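Local coordinates for protein CurF (PDB 2Q35) that serves, through its ECH2 domain, as a crotonase-family decarboxylase in the beta-branching of a growing polyketide chain, at residues A[66-70]-A[239-243]; A[59-63]-A[102-108]; A[132-138]-A[222-226]; A[115-121]-A[173-178]. The protein carries 1 engineered substitution. All blocks are in the same frame, centred on the assembly; numbering follows the deposited sequence.

Interaction 1 (A[66-70]-A[239-243]). Engineered in segment 66-70: Phe-68 (natural residue Tyr).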
loop_
_atom_site.group_PDB
_atom_site.type_symbol
_atom_site.label_atom_id
_atom_site.label_comp_id
_atom_site.label_asym_id
_atom_site.label_seq_id
_atom_site.Cartn_x
_atom_site.Cartn_y
_atom_site.Cartn_z
ATOM N N LYS A 66 -12.990 -17.402 -24.729
ATOM C CA LYS A 66 -12.256 -18.645 -24.935
ATOM C C LYS A 66 -12.134 -18.982 -26.433
ATOM O O LYS A 66 -11.098 -19.491 -26.882
ATOM C CB LYS A 66 -12.878 -19.801 -24.130
ATOM C CG LYS A 66 -12.532 -19.761 -22.630
ATOM C CD LYS A 66 -13.441 -20.650 -21.780
ATOM C CE LYS A 66 -14.577 -19.828 -21.180
ATOM N NZ LYS A 66 -15.395 -20.583 -20.196
ATOM N N GLU A 67 -13.174 -18.661 -27.211
ATOM C CA GLU A 67 -13.134 -18.876 -28.671
ATOM C C GLU A 67 -11.990 -18.053 -29.279
ATOM O O GLU A 67 -11.251 -18.546 -30.142
ATOM C CB GLU A 67 -14.462 -18.485 -29.337
ATOM C CG GLU A 67 -15.720 -19.153 -28.767
ATOM C CD GLU A 67 -16.001 -20.555 -29.307
ATOM O OE1 GLU A 67 -15.332 -21.018 -30.265
ATOM O OE2 GLU A 67 -16.921 -21.198 -28.759
ATOM N N PHE A 68 -11.843 -16.821 -28.789
ATOM C CA PHE A 68 -10.788 -15.893 -29.209
ATOM C C PHE A 68 -9.422 -16.463 -28.867
ATOM O O PHE A 68 -8.519 -16.451 -29.700
ATOM C CB PHE A 68 -10.981 -14.503 -28.560
ATOM C CG PHE A 68 -9.838 -13.537 -28.813
ATOM C CD1 PHE A 68 -9.837 -12.713 -29.944
ATOM C CD2 PHE A 68 -8.765 -13.454 -27.921
ATOM C CE1 PHE A 68 -8.788 -11.815 -30.181
ATOM C CE2 PHE A 68 -7.701 -12.563 -28.160
ATOM C CZ PHE A 68 -7.716 -11.749 -29.291
ATOM N N LEU A 69 -9.280 -16.967 -27.640
ATOM C CA LEU A 69 -8.010 -17.561 -27.197
ATOM C C LEU A 69 -7.607 -18.770 -28.028
ATOM O O LEU A 69 -6.418 -18.934 -28.345
ATOM C CB LEU A 69 -8.051 -17.928 -25.708
ATOM C CG LEU A 69 -8.221 -16.763 -24.734
ATOM C CD1 LEU A 69 -8.249 -17.300 -23.328
ATOM C CD2 LEU A 69 -7.085 -15.750 -24.897
ATOM N N ILE A 70 -8.584 -19.605 -28.393
ATOM C CA ILE A 70 -8.321 -20.742 -29.273
ATOM C C ILE A 70 -7.833 -20.253 -30.646
ATOM O O ILE A 70 -6.880 -20.805 -31.196
ATOM C CB ILE A 70 -9.546 -21.691 -29.396
ATOM C CG1 ILE A 70 -9.851 -22.370 -28.051
ATOM C CG2 ILE A 70 -9.330 -22.743 -30.504
ATOM C CD1 ILE A 70 -8.789 -23.412 -27.587
ATOM N N ILE A 239 -6.945 -24.517 -22.500
ATOM C CA ILE A 239 -8.037 -23.618 -22.873
ATOM C C ILE A 239 -9.270 -24.456 -23.211
ATOM O O ILE A 239 -10.372 -24.147 -22.751
ATOM C CB ILE A 239 -7.677 -22.671 -24.035
ATOM C CG1 ILE A 239 -6.499 -21.773 -23.610
ATOM C CG2 ILE A 239 -8.906 -21.818 -24.435
ATOM C CD1 ILE A 239 -5.767 -21.111 -24.770
ATOM N N GLN A 240 -9.072 -25.518 -23.991
ATOM C CA GLN A 240 -10.180 -26.433 -24.331
ATOM C C GLN A 240 -10.939 -26.893 -23.089
ATOM O O GLN A 240 -12.172 -26.944 -23.096
ATOM C CB GLN A 240 -9.689 -27.663 -25.095
ATOM C CG GLN A 240 -10.829 -28.671 -25.392
ATOM C CD GLN A 240 -10.392 -29.819 -26.286
ATOM O OE1 GLN A 240 -9.620 -29.629 -27.235
ATOM N NE2 GLN A 240 -10.876 -31.024 -25.986
ATOM N N GLN A 241 -10.211 -27.213 -22.023
ATOM C CA GLN A 241 -10.863 -27.775 -20.837
ATOM C C GLN A 241 -11.578 -26.732 -19.984
ATOM O O GLN A 241 -12.290 -27.097 -19.054
ATOM C CB GLN A 241 -9.885 -28.616 -20.012
ATOM C CG GLN A 241 -9.375 -29.833 -20.780
ATOM C CD GLN A 241 -10.504 -30.689 -21.370
ATOM O OE1 GLN A 241 -10.413 -31.160 -22.511
ATOM N NE2 GLN A 241 -11.576 -30.885 -20.593
ATOM N N GLU A 242 -11.430 -25.443 -20.320
ATOM C CA GLU A 242 -12.166 -24.398 -19.589
ATOM C C GLU A 242 -13.528 -24.018 -20.203
ATOM O O GLU A 242 -14.263 -23.209 -19.621
ATOM C CB GLU A 242 -11.303 -23.149 -19.396
ATOM C CG GLU A 242 -10.023 -23.373 -18.563
ATOM C CD GLU A 242 -10.304 -23.869 -17.146
ATOM O OE1 GLU A 242 -11.092 -23.215 -16.431
ATOM O OE2 GLU A 242 -9.724 -24.906 -16.742
ATOM N N PHE A 243 -13.870 -24.578 -21.368
ATOM C CA PHE A 243 -15.174 -24.309 -21.993
ATOM C C PHE A 243 -16.281 -24.870 -21.129
ATOM O O PHE A 243 -16.076 -25.892 -20.474
ATOM C CB PHE A 243 -15.274 -24.945 -23.384
ATOM C CG PHE A 243 -14.658 -24.124 -24.479
ATOM C CD1 PHE A 243 -15.458 -23.387 -25.345
ATOM C CD2 PHE A 243 -13.278 -24.083 -24.645
ATOM C CE1 PHE A 243 -14.886 -22.617 -26.373
ATOM C CE2 PHE A 243 -12.694 -23.319 -25.671
ATOM C CZ PHE A 243 -13.501 -22.592 -26.537
ATOM O OXT PHE A 243 -17.402 -24.336 -21.081
#

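Interaction 2 (A[59-63]-A[102-108])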
loop_
_atom_site.group_PDB
_atom_site.type_symbol
_atom_site.label_atom_id
_atom_site.label_comp_id
_atom_site.label_asym_id
_atom_site.label_seq_id
_atom_site.Cartn_x
_atom_site.Cartn_y
_atom_site.Cartn_z
ATOM N N TYR A 59 -23.129 -9.509 -15.424
ATOM C CA TYR A 59 -21.804 -9.318 -16.032
ATOM C C TYR A 59 -21.387 -7.866 -16.107
ATOM O O TYR A 59 -22.128 -7.012 -16.627
ATOM C CB TYR A 59 -21.769 -9.894 -17.447
ATOM C CG TYR A 59 -22.033 -11.363 -17.482
ATOM C CD1 TYR A 59 -21.017 -12.267 -17.217
ATOM C CD2 TYR A 59 -23.313 -11.840 -17.736
ATOM C CE1 TYR A 59 -21.272 -13.644 -17.219
ATOM C CE2 TYR A 59 -23.583 -13.206 -17.748
ATOM C CZ TYR A 59 -22.559 -14.094 -17.478
ATOM O OH TYR A 59 -22.836 -15.442 -17.513
ATOM N N PHE A 60 -20.194 -7.597 -15.587
ATOM C CA PHE A 60 -19.545 -6.337 -15.874
ATOM C C PHE A 60 -18.789 -6.485 -17.208
ATOM O O PHE A 60 -19.148 -5.857 -18.197
ATOM C CB PHE A 60 -18.617 -5.872 -14.735
ATOM C CG PHE A 60 -17.820 -4.633 -15.096
ATOM C CD1 PHE A 60 -18.439 -3.396 -15.101
ATOM C CD2 PHE A 60 -16.455 -4.718 -15.477
ATOM C CE1 PHE A 60 -17.716 -2.208 -15.429
ATOM C CE2 PHE A 60 -15.732 -3.544 -15.838
ATOM C CZ PHE A 60 -16.376 -2.295 -15.812
ATOM N N SER A 61 -17.752 -7.328 -17.222
ATOM C CA SER A 61 -16.995 -7.607 -18.447
ATOM C C SER A 61 -16.309 -8.966 -18.393
ATOM O O SER A 61 -15.650 -9.299 -17.407
ATOM C CB SER A 61 -15.956 -6.501 -18.684
ATOM O OG SER A 61 -15.163 -6.845 -19.824
ATOM N N SER A 62 -16.471 -9.747 -19.464
ATOM C CA SER A 62 -15.915 -11.107 -19.537
ATOM C C SER A 62 -14.538 -11.128 -20.215
ATOM O O SER A 62 -13.916 -12.182 -20.321
ATOM C CB SER A 62 -16.889 -12.064 -20.258
ATOM O OG SER A 62 -18.102 -12.181 -19.521
ATOM N N GLY A 63 -14.045 -9.961 -20.627
ATOM C CA GLY A 63 -12.730 -9.922 -21.280
ATOM C C GLY A 63 -12.677 -10.739 -22.558
ATOM O O GLY A 63 -13.686 -10.864 -23.277
ATOM N N PHE A 102 -13.864 -10.845 -15.563
ATOM C CA PHE A 102 -12.860 -11.877 -15.781
ATOM C C PHE A 102 -11.740 -11.361 -16.685
ATOM O O PHE A 102 -12.018 -10.773 -17.734
ATOM C CB PHE A 102 -13.471 -13.085 -16.483
ATOM C CG PHE A 102 -14.606 -13.731 -15.723
ATOM C CD1 PHE A 102 -15.900 -13.632 -16.201
ATOM C CD2 PHE A 102 -14.365 -14.447 -14.566
ATOM C CE1 PHE A 102 -16.969 -14.223 -15.528
ATOM C CE2 PHE A 102 -15.428 -15.059 -13.887
ATOM C CZ PHE A 102 -16.734 -14.933 -14.377
ATOM N N GLY A 103 -10.499 -11.612 -16.278
ATOM C CA GLY A 103 -9.312 -11.348 -17.109
ATOM C C GLY A 103 -9.198 -9.884 -17.479
ATOM O O GLY A 103 -9.229 -9.015 -16.598
ATOM N N GLY A 104 -9.129 -9.620 -18.784
ATOM C CA GLY A 104 -9.138 -8.246 -19.285
ATOM C C GLY A 104 -10.336 -7.450 -18.786
ATOM O O GLY A 104 -10.275 -6.213 -18.668
ATOM N N GLY A 105 -11.442 -8.150 -18.500
ATOM C CA GLY A 105 -12.647 -7.475 -18.005
ATOM C C GLY A 105 -12.469 -6.924 -16.594
ATOM O O GLY A 105 -13.044 -5.890 -16.244
ATOM N N LEU A 106 -11.687 -7.614 -15.771
ATOM C CA LEU A 106 -11.373 -7.083 -14.441
ATOM C C LEU A 106 -10.434 -5.888 -14.627
ATOM O O LEU A 106 -10.603 -4.864 -13.977
ATOM C CB LEU A 106 -10.733 -8.149 -13.533
ATOM C CG LEU A 106 -10.215 -7.668 -12.182
ATOM C CD1 LEU A 106 -11.359 -7.065 -11.359
ATOM C CD2 LEU A 106 -9.489 -8.803 -11.396
ATOM N N LEU A 107 -9.441 -6.023 -15.505
ATOM C CA LEU A 107 -8.526 -4.890 -15.738
ATOM C C LEU A 107 -9.235 -3.666 -16.267
ATOM O O LEU A 107 -8.924 -2.552 -15.858
ATOM C CB LEU A 107 -7.363 -5.282 -16.657
ATOM C CG LEU A 107 -6.183 -5.939 -15.916
ATOM C CD1 LEU A 107 -5.486 -4.891 -15.026
ATOM C CD2 LEU A 107 -6.573 -7.172 -15.092
ATOM N N LEU A 108 -10.217 -3.871 -17.153
ATOM C CA LEU A 108 -11.013 -2.776 -17.691
ATOM C C LEU A 108 -11.583 -1.926 -16.578
ATOM O O LEU A 108 -11.517 -0.693 -16.608
ATOM C CB LEU A 108 -12.166 -3.327 -18.520
ATOM C CG LEU A 108 -12.986 -2.240 -19.240
ATOM C CD1 LEU A 108 -12.178 -1.628 -20.393
ATOM C CD2 LEU A 108 -14.292 -2.795 -19.775
#

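Interaction 3 (A[132-138]-A[222-226])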
loop_
_atom_site.group_PDB
_atom_site.type_symbol
_atom_site.label_atom_id
_atom_site.label_comp_id
_atom_site.label_asym_id
_atom_site.label_seq_id
_atom_site.Cartn_x
_atom_site.Cartn_y
_atom_site.Cartn_z
ATOM N N PHE A 132 -1.016 -19.375 -18.748
ATOM C CA PHE A 132 -0.080 -18.384 -19.322
ATOM C C PHE A 132 -0.101 -17.085 -18.522
ATOM O O PHE A 132 -0.950 -16.888 -17.640
ATOM C CB PHE A 132 -0.338 -18.137 -20.818
ATOM C CG PHE A 132 -1.751 -17.749 -21.142
ATOM C CD1 PHE A 132 -2.219 -16.480 -20.854
ATOM C CD2 PHE A 132 -2.618 -18.664 -21.732
ATOM C CE1 PHE A 132 -3.534 -16.116 -21.145
ATOM C CE2 PHE A 132 -3.941 -18.302 -22.023
ATOM C CZ PHE A 132 -4.388 -17.043 -21.737
ATOM N N THR A 133 0.881 -16.228 -18.777
ATOM C CA THR A 133 1.074 -15.017 -17.961
ATOM C C THR A 133 0.196 -13.858 -18.454
ATOM O O THR A 133 -0.309 -13.900 -19.582
ATOM C CB THR A 133 2.554 -14.594 -17.962
ATOM O OG1 THR A 133 2.978 -14.436 -19.321
ATOM C CG2 THR A 133 3.426 -15.684 -17.317
ATOM N N PRO A 134 -0.044 -12.849 -17.596
ATOM C CA PRO A 134 -0.990 -11.757 -17.930
ATOM C C PRO A 134 -0.582 -10.839 -19.083
ATOM O O PRO A 134 0.568 -10.853 -19.539
ATOM C CB PRO A 134 -1.060 -10.930 -16.629
ATOM C CG PRO A 134 -0.602 -11.875 -15.560
ATOM C CD PRO A 134 0.446 -12.754 -16.201
ATOM N N VAL A 135 -1.563 -10.079 -19.562
ATOM C CA VAL A 135 -1.372 -8.942 -20.456
ATOM C C VAL A 135 -2.136 -7.746 -19.904
ATOM O O VAL A 135 -2.994 -7.882 -19.017
ATOM C CB VAL A 135 -1.853 -9.238 -21.915
ATOM C CG1 VAL A 135 -0.991 -10.296 -22.527
ATOM C CG2 VAL A 135 -3.312 -9.696 -21.915
ATOM N N GLY A 136 -1.817 -6.561 -20.391
ATOM C CA GLY A 136 -2.596 -5.379 -20.019
ATOM C C GLY A 136 -2.047 -4.577 -18.857
ATOM O O GLY A 136 -2.740 -3.687 -18.342
ATOM N N ALA A 137 -0.774 -4.817 -18.507
ATOM C CA ALA A 137 -0.159 -4.214 -17.318
ATOM C C ALA A 137 -0.924 -4.664 -16.080
ATOM O O ALA A 137 -1.221 -3.864 -15.170
ATOM C CB ALA A 137 -0.113 -2.665 -17.407
ATOM N N THR A 138 -1.249 -5.951 -16.059
ATOM C CA THR A 138 -1.980 -6.553 -14.928
ATOM C C THR A 138 -1.251 -6.367 -13.605
ATOM O O THR A 138 -1.866 -5.984 -12.590
ATOM C CB THR A 138 -2.246 -8.061 -15.179
ATOM O OG1 THR A 138 -3.203 -8.191 -16.229
ATOM C CG2 THR A 138 -2.817 -8.743 -13.937
ATOM N N GLU A 222 4.843 -7.256 -20.245
ATOM C CA GLU A 222 3.864 -8.326 -20.103
ATOM C C GLU A 222 3.588 -8.988 -21.457
ATOM O O GLU A 222 3.533 -10.221 -21.549
ATOM C CB GLU A 222 2.572 -7.812 -19.449
ATOM C CG GLU A 222 2.751 -7.521 -17.958
ATOM C CD GLU A 222 1.421 -7.508 -17.212
ATOM O OE1 GLU A 222 0.376 -7.451 -17.904
ATOM O OE2 GLU A 222 1.463 -7.569 -15.962
ATOM N N LEU A 223 3.456 -8.193 -22.518
ATOM C CA LEU A 223 3.260 -8.776 -23.833
ATOM C C LEU A 223 4.371 -9.763 -24.213
ATOM O O LEU A 223 4.073 -10.868 -24.697
ATOM C CB LEU A 223 3.101 -7.692 -24.910
ATOM C CG LEU A 223 2.571 -8.179 -26.259
ATOM C CD1 LEU A 223 1.288 -8.992 -26.120
ATOM C CD2 LEU A 223 2.368 -6.992 -27.227
ATOM N N GLU A 224 5.628 -9.350 -24.025
ATOM C CA GLU A 224 6.801 -10.175 -24.373
ATOM C C GLU A 224 6.815 -11.531 -23.663
ATOM O O GLU A 224 7.087 -12.558 -24.295
ATOM C CB GLU A 224 8.116 -9.398 -24.156
ATOM C CG GLU A 224 8.584 -8.661 -25.443
ATOM C CD GLU A 224 9.436 -7.392 -25.215
ATOM O OE1 GLU A 224 10.115 -7.277 -24.159
ATOM O OE2 GLU A 224 9.422 -6.507 -26.123
ATOM N N ILE A 225 6.484 -11.528 -22.367
ATOM C CA ILE A 225 6.520 -12.758 -21.558
ATOM C C ILE A 225 5.302 -13.596 -21.941
ATOM O O ILE A 225 5.372 -14.831 -22.053
ATOM C CB ILE A 225 6.501 -12.414 -20.034
ATOM C CG1 ILE A 225 7.741 -11.596 -19.663
ATOM C CG2 ILE A 225 6.396 -13.691 -19.165
ATOM C CD1 ILE A 225 7.573 -10.785 -18.379
ATOM N N HIS A 226 4.181 -12.912 -22.162
ATOM C CA HIS A 226 2.965 -13.588 -22.576
ATOM C C HIS A 226 3.157 -14.351 -23.864
ATOM O O HIS A 226 2.715 -15.486 -23.993
ATOM C CB HIS A 226 1.807 -12.603 -22.701
ATOM C CG HIS A 226 0.567 -13.207 -23.274
ATOM N ND1 HIS A 226 -0.394 -13.814 -22.492
ATOM C CD2 HIS A 226 0.116 -13.272 -24.550
ATOM C CE1 HIS A 226 -1.371 -14.255 -23.268
ATOM N NE2 HIS A 226 -1.086 -13.939 -24.518
HETATM O O HOH W 1 3.038 -11.632 -19.233
#

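Interaction 4 (A[115-121]-A[173-178])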
loop_
_atom_site.group_PDB
_atom_site.type_symbol
_atom_site.label_atom_id
_atom_site.label_comp_id
_atom_site.label_asym_id
_atom_site.label_seq_id
_atom_site.Cartn_x
_atom_site.Cartn_y
_atom_site.Cartn_z
ATOM N N VAL A 115 -13.594 2.264 -8.196
ATOM C CA VAL A 115 -14.100 0.945 -8.574
ATOM C C VAL A 115 -15.046 0.510 -7.456
ATOM O O VAL A 115 -14.757 0.722 -6.271
ATOM C CB VAL A 115 -12.970 -0.089 -8.722
ATOM C CG1 VAL A 115 -13.496 -1.420 -9.225
ATOM C CG2 VAL A 115 -11.868 0.447 -9.695
ATOM N N VAL A 116 -16.182 -0.063 -7.854
ATOM C CA VAL A 116 -17.152 -0.639 -6.880
ATOM C C VAL A 116 -17.406 -2.087 -7.303
ATOM O O VAL A 116 -17.655 -2.375 -8.490
ATOM C CB VAL A 116 -18.495 0.118 -6.859
ATOM C CG1 VAL A 116 -19.379 -0.414 -5.698
ATOM C CG2 VAL A 116 -18.282 1.624 -6.700
ATOM N N PHE A 117 -17.367 -3.013 -6.326
ATOM C CA PHE A 117 -17.487 -4.446 -6.607
ATOM C C PHE A 117 -18.814 -4.917 -6.013
ATOM O O PHE A 117 -19.292 -4.291 -5.058
ATOM C CB PHE A 117 -16.412 -5.252 -5.867
ATOM C CG PHE A 117 -15.022 -5.121 -6.441
ATOM C CD1 PHE A 117 -14.446 -6.190 -7.107
ATOM C CD2 PHE A 117 -14.288 -3.973 -6.225
ATOM C CE1 PHE A 117 -13.122 -6.084 -7.639
ATOM C CE2 PHE A 117 -12.993 -3.853 -6.745
ATOM C CZ PHE A 117 -12.422 -4.919 -7.444
ATOM N N SER A 118 -19.368 -5.978 -6.602
ATOM C CA SER A 118 -20.581 -6.671 -6.083
ATOM C C SER A 118 -20.163 -7.796 -5.141
ATOM O O SER A 118 -19.298 -8.619 -5.461
ATOM C CB SER A 118 -21.367 -7.248 -7.267
ATOM O OG SER A 118 -22.225 -8.325 -6.864
ATOM N N GLN A 119 -20.861 -7.908 -4.007
ATOM C CA GLN A 119 -20.591 -8.951 -3.039
ATOM C C GLN A 119 -20.766 -10.347 -3.611
ATOM O O GLN A 119 -20.016 -11.249 -3.267
ATOM C CB GLN A 119 -21.545 -8.819 -1.849
ATOM C CG GLN A 119 -21.276 -7.668 -0.921
ATOM C CD GLN A 119 -22.422 -7.448 0.101
ATOM O OE1 GLN A 119 -22.358 -6.537 0.939
ATOM N NE2 GLN A 119 -23.468 -8.265 0.015
ATOM N N GLU A 120 -21.759 -10.507 -4.481
ATOM C CA GLU A 120 -22.189 -11.828 -4.959
ATOM C C GLU A 120 -21.463 -12.292 -6.218
ATOM O O GLU A 120 -21.477 -13.483 -6.547
ATOM C CB GLU A 120 -23.700 -11.823 -5.238
ATOM C CG GLU A 120 -24.596 -11.596 -4.015
ATOM C CD GLU A 120 -24.778 -10.122 -3.655
ATOM O OE1 GLU A 120 -24.227 -9.243 -4.363
ATOM O OE2 GLU A 120 -25.479 -9.850 -2.646
ATOM N N SER A 121 -20.839 -11.352 -6.919
ATOM C CA SER A 121 -20.236 -11.650 -8.220
ATOM C C SER A 121 -18.827 -12.161 -8.055
ATOM O O SER A 121 -18.241 -12.063 -6.972
ATOM C CB SER A 121 -20.286 -10.408 -9.098
ATOM O OG SER A 121 -21.639 -10.007 -9.265
ATOM N N PHE A 173 -11.378 -1.332 -1.902
ATOM C CA PHE A 173 -12.466 -0.728 -2.679
ATOM C C PHE A 173 -13.767 -1.102 -2.007
ATOM O O PHE A 173 -13.806 -2.104 -1.295
ATOM C CB PHE A 173 -12.504 -1.271 -4.104
ATOM C CG PHE A 173 -11.414 -0.737 -4.992
ATOM C CD1 PHE A 173 -11.452 0.575 -5.428
ATOM C CD2 PHE A 173 -10.378 -1.553 -5.401
ATOM C CE1 PHE A 173 -10.470 1.083 -6.266
ATOM C CE2 PHE A 173 -9.383 -1.059 -6.247
ATOM C CZ PHE A 173 -9.442 0.259 -6.682
ATOM N N PRO A 174 -14.843 -0.320 -2.235
ATOM C CA PRO A 174 -16.128 -0.738 -1.639
ATOM C C PRO A 174 -16.680 -1.980 -2.318
ATOM O O PRO A 174 -16.557 -2.151 -3.540
ATOM C CB PRO A 174 -17.068 0.444 -1.874
ATOM C CG PRO A 174 -16.338 1.413 -2.734
ATOM C CD PRO A 174 -14.938 0.947 -2.988
ATOM N N VAL A 175 -17.278 -2.845 -1.502
ATOM C CA VAL A 175 -17.898 -4.055 -2.008
ATOM C C VAL A 175 -19.283 -4.057 -1.386
ATOM O O VAL A 175 -19.405 -4.130 -0.164
ATOM C CB VAL A 175 -17.144 -5.331 -1.579
ATOM C CG1 VAL A 175 -17.752 -6.550 -2.276
ATOM C CG2 VAL A 175 -15.642 -5.236 -1.913
ATOM N N VAL A 176 -20.302 -3.982 -2.235
ATOM C CA VAL A 176 -21.697 -3.887 -1.764
ATOM C C VAL A 176 -22.595 -4.865 -2.502
ATOM O O VAL A 176 -22.185 -5.491 -3.476
ATOM C CB VAL A 176 -22.269 -2.433 -1.843
ATOM C CG1 VAL A 176 -21.373 -1.443 -1.068
ATOM C CG2 VAL A 176 -22.424 -1.935 -3.305
ATOM N N SER A 177 -23.822 -5.057 -2.007
ATOM C CA SER A 177 -24.694 -6.017 -2.653
ATOM C C SER A 177 -24.933 -5.602 -4.086
ATOM O O SER A 177 -24.993 -4.398 -4.395
ATOM C CB SER A 177 -26.036 -6.090 -1.931
ATOM O OG SER A 177 -25.845 -6.238 -0.538
ATOM N N ARG A 178 -25.086 -6.598 -4.953
ATOM C CA ARG A 178 -25.258 -6.372 -6.385
ATOM C C ARG A 178 -26.291 -5.288 -6.697
ATOM O O ARG A 178 -26.016 -4.411 -7.512
ATOM C CB ARG A 178 -25.596 -7.699 -7.082
ATOM C CG ARG A 178 -26.456 -7.560 -8.338
ATOM C CD ARG A 178 -25.721 -7.897 -9.639
ATOM N NE ARG A 178 -25.106 -9.235 -9.689
ATOM C CZ ARG A 178 -25.612 -10.346 -9.146
ATOM N NH1 ARG A 178 -26.766 -10.321 -8.494
ATOM N NH2 ARG A 178 -24.961 -11.495 -9.259
HETATM O O HOH W 2 -21.124 -3.513 2.167
HETATM O O HOH W 3 -23.138 -11.419 -11.046
#

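Interaction 1 (A[66-70]-A[239-243])
Lys-66 reaches the chain terminus in two ways, its first carbon lying over the ring of Phe-243 and its ammonium group binding the backbone beyond. CB sits over one ring face, offset toward the rim and 4.0 Å from the centroid of Phe-243, a CH-pi contact. The chain then bends at chi3 (-96°), which brings NZ to within 2.9 Å of Glu-242 O; this hydrogen bond arrives from above the carbonyl plane. The protein's last residues, in a type I turn from Gln-240 to Phe-243, are thereby packed against the first turn of helix 66-73, beside Tyr-130 of helix 127-130. The tight part lies deeper, where branched side chains fill the gap: Ile-70 CD1 passes Ile-239 CG2 at 3.5 Å, and Leu-69 CB rests 4.0 Å from Ile-239 CD1. Toward solvent the fit is looser; there the Phe-243 ring takes Ile-70 CG1 at its edge and, at CE1, Glu-67 OE2 at 3.4 Å. A methionine here would probably leave the Glu-242 carbonyl without this donor and the terminal carboxylate without the nearby positive charge. Lys-66 NZ lies 4.3 Å from Phe-243 OXT, so it is likely to steady that carboxylate without forming a salt bridge.

Interaction 2 (A[59-63]-A[102-108])
Ser-61 O accepts the backbone N-H of Phe-102 at 3.0 Å, a fairly straight bond that ties two characteristic elements of the crotonase fold: the turn leading into helix 66-73 and the glycine run at the start of helix 104-110. In crotonase relatives, backbone N-H groups from these two regions form the oxyanion hole, and the arrangement here is consistent with that role. The same carbonyl also meets the CA-H of Gly-105, so glycine is demanded there: a beta carbon would fall 2.1 Å from Ser-61 O. Ser-61 OG lies 3.2 Å from Gly-105 CA, and Gly-63 CA packs 3.5 Å from Gly-105 N. Gly-63 has positive phi (61°), and a side chain on it would collide with Phe-102 O. Farther along the helix, the Phe-60 ring presents its edge to Gly-105 O, CE2 being 3.6 Å from it, because CG stands anti to the backbone N (chi1 174°) and turns the ring edge toward that carbonyl; Leu-108 CD2 then fills in 4.3 Å from Phe-60 CE2.

A second shell fixes these parts. Asn-25 grips the turn through Phe-60 O and Ser-61 OG, Ser-62 OG bonds Arg-24 O, and His-100 pairs with the backbone of Phe-60 and Ser-61. On the helix, Leu-107 packs against helix 138-146, while Gly-103 at the N-cap pairs with Ala-124. Within the turn itself, Gly-63 N makes a long, weak hydrogen bond of 3.4 Å to Ser-61 OG.

Interaction 3 (A[132-138]-A[222-226])
His-226 ND1 donates to Thr-133 O at 2.9 Å in an almost straight bond (174°), with the carbonyl oxygen in the plane of the imidazole. Its NE2 is bonded to Lys-72, so the ring is pinned at both nitrogens. One helical turn earlier, the buried Glu-222 extends beyond CG, and OE1 accepts Thr-138 N at 2.9 Å on its syn side, though well out of the carboxylate plane. OE2 takes Ser-139 N, and the positive end of helix 138-146 would probably favour the negative charge. A water joins Thr-133 OG1, Pro-134 O and Glu-222 O, and that hydroxyl also bonds Thr-229.

Packing surrounds these bonds. Val-135 CG1 sits over one imidazole face, 3.6 Å from the His-226 centroid, while the edge of His-226 is turned toward the face of Phe-132 in an offset edge-to-face pair, planes 88° apart. A leucine at the histidine position would probably strand the Thr-133 carbonyl, leave Lys-72 without this acceptor and take the imidazole edge from the face of Phe-132. Leu-203 and His-206 of the second subunit pack alongside. A buried carboxylate from one helix thus receives backbone N-H groups at the start of another, fastening the long helix 197-230 to the crotonase core beside the subunit interface.

Interaction 4 (A[115-121]-A[173-178])
Val-115 lays its CB over one face of the Phe-173 ring, 3.9 Å from the centroid, a place suited to a compact branched side chain. Beyond it Phe-117 leans toward the same ring at a slant: the planes make 39°, and Phe-117 CE2 meets Phe-173 CB at 3.7 Å. Val-175 shares this face of the sheet, its CG2 4.0 Å from Phe-117 CB. On the other face Val-116 CG1 crosses Val-176 CG2 at 4.2 Å. Side chains alternate between the two faces because both strands are extended, and the parallel backbones are joined by hydrogen bonds from Phe-117 N to Pro-174 O, Val-176 N to Phe-117 O and Gln-119 N to Val-176 O.

Past the strand ends the contact turns polar. Glu-120 bends at chi2 (83°), bringing OE1 to the backbone of Arg-178, where it accepts N at 2.8 Å on the syn side, somewhat out of the carboxylate plane. Ser-118 OG takes Glu-120 N in an ST turn and lies over one face of the Arg-178 guanidinium, whose NH2 donates to a water also bound by Ser-121 OG.

Within this chain strand 175-176 is the edge of the six-stranded sheet, next to 114-118, with 93-97 on that strand's far side; helix 178-192 covers Val-116 and Val-176 through Val-181, while Phe-173 packs on helix 138-146 and on Glu-149 of the third subunit.

In the fold
The centre of interaction 2 lies about 5 Å from that of the chain, and the other centres are 14 to 16 Å from its own. Interaction 1, starting just after 59-63, crosses interaction 2 and spans interactions 3 and 4, which cross each other. Leu-106 touches Phe-117 of interaction 4, Leu-107 touches Thr-138 of interaction 3, and Leu-69 of interaction 1 touches Phe-132 of interaction 3. Helix 104-110 therefore bridges the main sheet and the helical layer, while helices 197-230 and 235-240 bring the chain's end back against helix 66-73 at the periphery. With the centres of interactions 3 and 4 about 26 Å apart, the turn of interaction 2, probably the oxyanion-hole region, is held between them.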